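Local coordinates for NTD biosynthesis operon protein NtdA (Bacillus subtilis subsp. subtilis, PDB 4K2M) that catalyses the reversible pyridoxal phosphate-dependent transamination of 3-dehydro-glucose 6-phosphate with glutamate to give kanosamine 6-phosphate, a step in antibiotic biosynthesis, at residues Lys249-Ala257 against Gln301-Leu312. Residues are numbered along the deposited sequence; the frame is centred on the assembly and turned at random.
Sequences KNFGVCGKA and QAAIGLERMKYL. With O1G (3-deoxy-3-[(E)-({3-hydroxy-2-methyl-5-[(phosphonooxy)methyl]pyridin-4-yl}methylidene)amino]-6-O-phosphono-alpha-D-gluco pyranose), chain C.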
loop_
_atom_site.group_PDB
_atom_site.type_symbol
_atom_site.label_atom_id
_atom_site.label_comp_id
_atom_site.label_asym_id
_atom_site.label_seq_id
_atom_site.Cartn_x
_atom_site.Cartn_y
_atom_site.Cartn_z
ATOM N N LYS A 249 -15.402 -1.735 -1.907
ATOM C CA LYS A 249 -16.167 -0.583 -1.400
ATOM C C LYS A 249 -17.122 -0.020 -2.463
ATOM O O LYS A 249 -17.057 -0.388 -3.641
ATOM C CB LYS A 249 -15.229 0.518 -0.872
ATOM C CG LYS A 249 -14.311 0.079 0.290
ATOM C CD LYS A 249 -15.105 -0.398 1.503
ATOM C CE LYS A 249 -14.161 -1.022 2.524
ATOM N NZ LYS A 249 -13.655 -2.342 2.000
ATOM N N ASN A 250 -18.015 0.878 -2.051
ATOM C CA ASN A 250 -18.969 1.460 -3.006
ATOM C C ASN A 250 -18.261 2.125 -4.180
ATOM O O ASN A 250 -18.770 2.153 -5.302
ATOM C CB ASN A 250 -19.870 2.479 -2.297
ATOM C CG ASN A 250 -20.951 1.820 -1.463
ATOM O OD1 ASN A 250 -20.771 0.714 -0.956
ATOM N ND2 ASN A 250 -22.092 2.498 -1.319
ATOM N N PHE A 251 -17.092 2.691 -3.891
ATOM C CA PHE A 251 -16.173 3.167 -4.914
ATOM C C PHE A 251 -14.804 2.609 -4.527
ATOM O O PHE A 251 -14.340 2.824 -3.403
ATOM C CB PHE A 251 -16.105 4.700 -4.920
ATOM C CG PHE A 251 -14.859 5.236 -5.577
ATOM C CD1 PHE A 251 -14.459 4.764 -6.815
ATOM C CD2 PHE A 251 -14.081 6.199 -4.943
ATOM C CE1 PHE A 251 -13.305 5.233 -7.423
ATOM C CE2 PHE A 251 -12.933 6.683 -5.539
ATOM C CZ PHE A 251 -12.538 6.191 -6.792
ATOM N N GLY A 252 -14.169 1.886 -5.443
ATOM C CA GLY A 252 -12.842 1.368 -5.183
ATOM C C GLY A 252 -11.933 1.451 -6.388
ATOM O O GLY A 252 -12.385 1.764 -7.487
ATOM N N VAL A 253 -10.645 1.201 -6.159
ATOM C CA VAL A 253 -9.661 1.158 -7.229
ATOM C C VAL A 253 -9.311 -0.310 -7.498
ATOM O O VAL A 253 -10.146 -1.196 -7.283
ATOM C CB VAL A 253 -8.416 2.029 -6.900
ATOM C CG1 VAL A 253 -8.827 3.515 -6.837
ATOM C CG2 VAL A 253 -7.773 1.597 -5.571
ATOM N N CYS A 254 -8.111 -0.579 -8.004
ATOM C CA CYS A 254 -7.713 -1.960 -8.275
ATOM C C CYS A 254 -6.504 -2.355 -7.435
ATOM O O CYS A 254 -5.485 -2.850 -7.946
ATOM C CB CYS A 254 -7.407 -2.172 -9.759
ATOM S SG CYS A 254 -8.860 -1.895 -10.810
ATOM N N GLY A 255 -6.634 -2.134 -6.134
ATOM C CA GLY A 255 -5.591 -2.427 -5.180
ATOM C C GLY A 255 -5.982 -1.717 -3.891
ATOM O O GLY A 255 -7.114 -1.253 -3.751
ATOM N N LYS A 256 -5.060 -1.616 -2.944
ATOM C CA LYS A 256 -5.379 -0.887 -1.713
ATOM C C LYS A 256 -5.193 0.621 -1.901
ATOM O O LYS A 256 -4.255 1.061 -2.590
ATOM C CB LYS A 256 -4.523 -1.405 -0.540
ATOM C CG LYS A 256 -4.955 -2.786 -0.039
ATOM C CD LYS A 256 -4.204 -3.227 1.217
ATOM C CE LYS A 256 -2.739 -3.532 0.967
ATOM N NZ LYS A 256 -2.598 -4.711 0.064
ATOM N N ALA A 257 -6.093 1.398 -1.297
ATOM C CA ALA A 257 -5.971 2.850 -1.251
ATOM C C ALA A 257 -7.018 3.401 -0.292
ATOM O O ALA A 257 -7.978 2.711 0.037
ATOM C CB ALA A 257 -6.178 3.448 -2.659
ATOM N N GLN A 301 -2.854 3.820 -9.046
ATOM C CA GLN A 301 -4.199 3.608 -8.512
ATOM C C GLN A 301 -5.060 4.858 -8.608
ATOM O O GLN A 301 -6.278 4.763 -8.778
ATOM C CB GLN A 301 -4.162 3.126 -7.051
ATOM C CG GLN A 301 -3.577 1.729 -6.851
ATOM C CD GLN A 301 -4.291 0.635 -7.651
ATOM O OE1 GLN A 301 -5.471 0.751 -7.995
ATOM N NE2 GLN A 301 -3.562 -0.437 -7.955
ATOM N N ALA A 302 -4.448 6.027 -8.469
ATOM C CA ALA A 302 -5.195 7.281 -8.637
ATOM C C ALA A 302 -5.694 7.412 -10.076
ATOM O O ALA A 302 -6.811 7.881 -10.314
ATOM C CB ALA A 302 -4.342 8.495 -8.222
ATOM N N ALA A 303 -4.887 6.988 -11.045
ATOM C CA ALA A 303 -5.340 7.018 -12.435
ATOM C C ALA A 303 -6.526 6.080 -12.618
ATOM O O ALA A 303 -7.490 6.402 -13.315
ATOM C CB ALA A 303 -4.199 6.626 -13.395
ATOM N N ILE A 304 -6.454 4.910 -11.997
ATOM C CA ILE A 304 -7.546 3.943 -12.084
ATOM C C ILE A 304 -8.781 4.510 -11.375
ATOM O O ILE A 304 -9.914 4.357 -11.846
ATOM C CB ILE A 304 -7.136 2.603 -11.443
ATOM C CG1 ILE A 304 -6.178 1.856 -12.372
ATOM C CG2 ILE A 304 -8.364 1.717 -11.175
ATOM C CD1 ILE A 304 -5.587 0.597 -11.741
ATOM N N GLY A 305 -8.553 5.157 -10.237
ATOM C CA GLY A 305 -9.634 5.748 -9.464
ATOM C C GLY A 305 -10.388 6.804 -10.240
ATOM O O GLY A 305 -11.617 6.923 -10.125
ATOM N N LEU A 306 -9.659 7.566 -11.053
ATOM C CA LEU A 306 -10.289 8.620 -11.833
ATOM C C LEU A 306 -11.195 8.008 -12.898
ATOM O O LEU A 306 -12.119 8.662 -13.378
ATOM C CB LEU A 306 -9.236 9.536 -12.455
ATOM C CG LEU A 306 -8.583 10.439 -11.412
ATOM C CD1 LEU A 306 -7.288 11.056 -11.917
ATOM C CD2 LEU A 306 -9.564 11.539 -10.980
ATOM N N GLU A 307 -10.940 6.756 -13.264
ATOM C CA GLU A 307 -11.838 6.062 -14.193
ATOM C C GLU A 307 -13.013 5.448 -13.459
ATOM O O GLU A 307 -14.167 5.634 -13.850
ATOM C CB GLU A 307 -11.108 4.961 -14.964
ATOM C CG GLU A 307 -10.078 5.454 -15.950
ATOM C CD GLU A 307 -10.629 6.499 -16.898
ATOM O OE1 GLU A 307 -11.746 6.302 -17.429
ATOM O OE2 GLU A 307 -9.953 7.533 -17.090
ATOM N N ARG A 308 -12.738 4.707 -12.389
ATOM C CA ARG A 308 -13.812 3.972 -11.729
ATOM C C ARG A 308 -14.792 4.907 -11.052
ATOM O O ARG A 308 -15.952 4.551 -10.866
ATOM C CB ARG A 308 -13.250 2.922 -10.744
ATOM C CG ARG A 308 -12.397 1.858 -11.458
ATOM C CD ARG A 308 -12.183 0.620 -10.594
ATOM N NE ARG A 308 -13.426 -0.140 -10.492
ATOM C CZ ARG A 308 -13.642 -1.178 -9.693
ATOM N NH1 ARG A 308 -12.688 -1.628 -8.874
ATOM N NH2 ARG A 308 -14.829 -1.781 -9.734
ATOM N N MET A 309 -14.338 6.109 -10.701
ATOM C CA MET A 309 -15.194 7.072 -10.024
ATOM C C MET A 309 -16.336 7.519 -10.912
ATOM O O MET A 309 -17.356 7.996 -10.408
ATOM C CB MET A 309 -14.392 8.302 -9.578
ATOM C CG MET A 309 -15.031 9.085 -8.439
ATOM S SD MET A 309 -13.897 10.337 -7.780
ATOM C CE MET A 309 -12.630 10.198 -9.029
ATOM N N LYS A 310 -16.174 7.370 -12.225
ATOM C CA LYS A 310 -17.214 7.788 -13.165
ATOM C C LYS A 310 -18.493 6.984 -12.990
ATOM O O LYS A 310 -19.558 7.389 -13.468
ATOM C CB LYS A 310 -16.711 7.652 -14.600
ATOM C CG LYS A 310 -15.490 8.508 -14.889
ATOM C CD LYS A 310 -14.910 8.161 -16.251
ATOM C CE LYS A 310 -13.778 9.117 -16.594
ATOM N NZ LYS A 310 -13.171 8.787 -17.913
ATOM N N TYR A 311 -18.381 5.856 -12.296
ATOM C CA TYR A 311 -19.495 4.936 -12.095
ATOM C C TYR A 311 -20.160 5.100 -10.724
ATOM O O TYR A 311 -21.184 4.472 -10.460
ATOM C CB TYR A 311 -19.017 3.476 -12.277
ATOM C CG TYR A 311 -18.527 3.162 -13.676
ATOM C CD1 TYR A 311 -19.315 2.449 -14.575
ATOM C CD2 TYR A 311 -17.273 3.588 -14.098
ATOM C CE1 TYR A 311 -18.855 2.174 -15.873
ATOM C CE2 TYR A 311 -16.810 3.319 -15.387
ATOM C CZ TYR A 311 -17.601 2.620 -16.263
ATOM O OH TYR A 311 -17.098 2.377 -17.527
ATOM N N LEU A 312 -19.606 5.952 -9.862
ATOM C CA LEU A 312 -20.038 6.008 -8.455
ATOM C C LEU A 312 -21.490 6.447 -8.206
ATOM O O LEU A 312 -22.226 5.782 -7.477
ATOM C CB LEU A 312 -19.073 6.863 -7.616
ATOM C CG LEU A 312 -19.425 7.064 -6.143
ATOM C CD1 LEU A 312 -19.567 5.710 -5.433
ATOM C CD2 LEU A 312 -18.359 7.944 -5.457
HETATM P P O1G C . -8.895 -0.700 4.096
HETATM C C3A O1G C . -13.948 -1.047 6.941
HETATM O O3 O1G C . -14.941 -1.835 6.462
HETATM C C1 O1G C . -13.674 -6.807 4.243
HETATM N "N1'" O1G C . -13.151 0.657 8.375
HETATM C C2 O1G C . -13.875 -5.471 4.962
HETATM O O2 O1G C . -15.330 -5.281 4.932
HETATM C C9A O1G C . -14.174 -0.098 7.944
HETATM C C2A O1G C . -15.540 0.132 8.566
HETATM C C3 O1G C . -13.139 -4.294 4.299
HETATM N "N3'" O1G C . -13.239 -3.198 5.279
HETATM O O1 O1G C . -14.362 -6.844 2.983
HETATM C C4 O1G C . -11.685 -4.651 3.931
HETATM O O4 O1G C . -11.383 -3.644 2.945
HETATM C C4A O1G C . -12.685 -1.210 6.400
HETATM C C4B O1G C . -12.413 -2.223 5.360
HETATM C C5 O1G C . -11.697 -5.980 3.178
HETATM O O5 O1G C . -12.283 -7.022 3.968
HETATM C C5A O1G C . -11.642 -0.417 6.870
HETATM C C5T O1G C . -10.179 -0.460 6.399
HETATM C C6 O1G C . -10.328 -6.551 2.932
HETATM C C6A O1G C . -11.907 0.508 7.868
HETATM O OP1 O1G C . -7.667 -0.572 4.971
HETATM O OP2 O1G C . -8.865 0.208 2.911
HETATM O OP3 O1G C . -9.238 -2.178 3.799
HETATM O OP4 O1G C . -10.120 -0.094 5.001
HETATM O O6 O1G C . -10.279 -7.607 2.049
HETATM P "P'" O1G C . -9.008 -7.815 1.087
HETATM O OP6 O1G C . -8.966 -6.591 0.197
HETATM O OP7 O1G C . -7.775 -7.988 1.945
HETATM O OP8 O1G C . -9.389 -9.092 0.333
#
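The loop that follows the cofactor-attachment lysine of this aminotransferase packs on the helix containing Gln301 and Arg308, which meet it through the backbone of Val253 and Cys254. Gln301 reads one residue with both ends of its amide: OE1 takes the N-H of Cys254 at 3.0 Å, with an N-H...O angle of 142° and the donor tilted 27° from the carbonyl plane, while NE2 gives a weak bond to Cys254 O. The side chain bends at chi2, which brings both ends of the amide to the backbone of Cys254. Val253 lies against the same side chain, and its CG1 comes within 3.5 Å of Gly305 CA, where the helix has no side chain to hold the loop off. Beside it, Cys254 SG touches Ile304 CG2 at 3.7 Å.

Arg308 sends NH1 to Val253 O, which sits near the guanidinium plane at its edge; at 3.0 Å the bond is bent and weak. The stronger partner of this arginine is Glu82, bridged through NE, so the arginine also ties the contact to helix 80-93. Phe251 carries the other end of the contact. With CG anti to the backbone N (chi1 159°), its ring reaches the helix, and Met309 CG stands over one face, 4.3 Å from the centroid, as a CH-pi contact; the sulfur approaches obliquely. Leu312 CD1 packs on Phe251 CB at 3.6 Å, and Phe108 of helix 103-116 touches both Phe251 and Met309.

At the loop's start, Lys249 makes no contact with 301-312; its NZ donates to O4 of the bound adduct at 2.8 Å, and Asn246 is its second partner. An attachment lysine released from the cofactor beside an external aldimine is typical of pyridoxal phosphate enzymes, here in an aspartate aminotransferase fold.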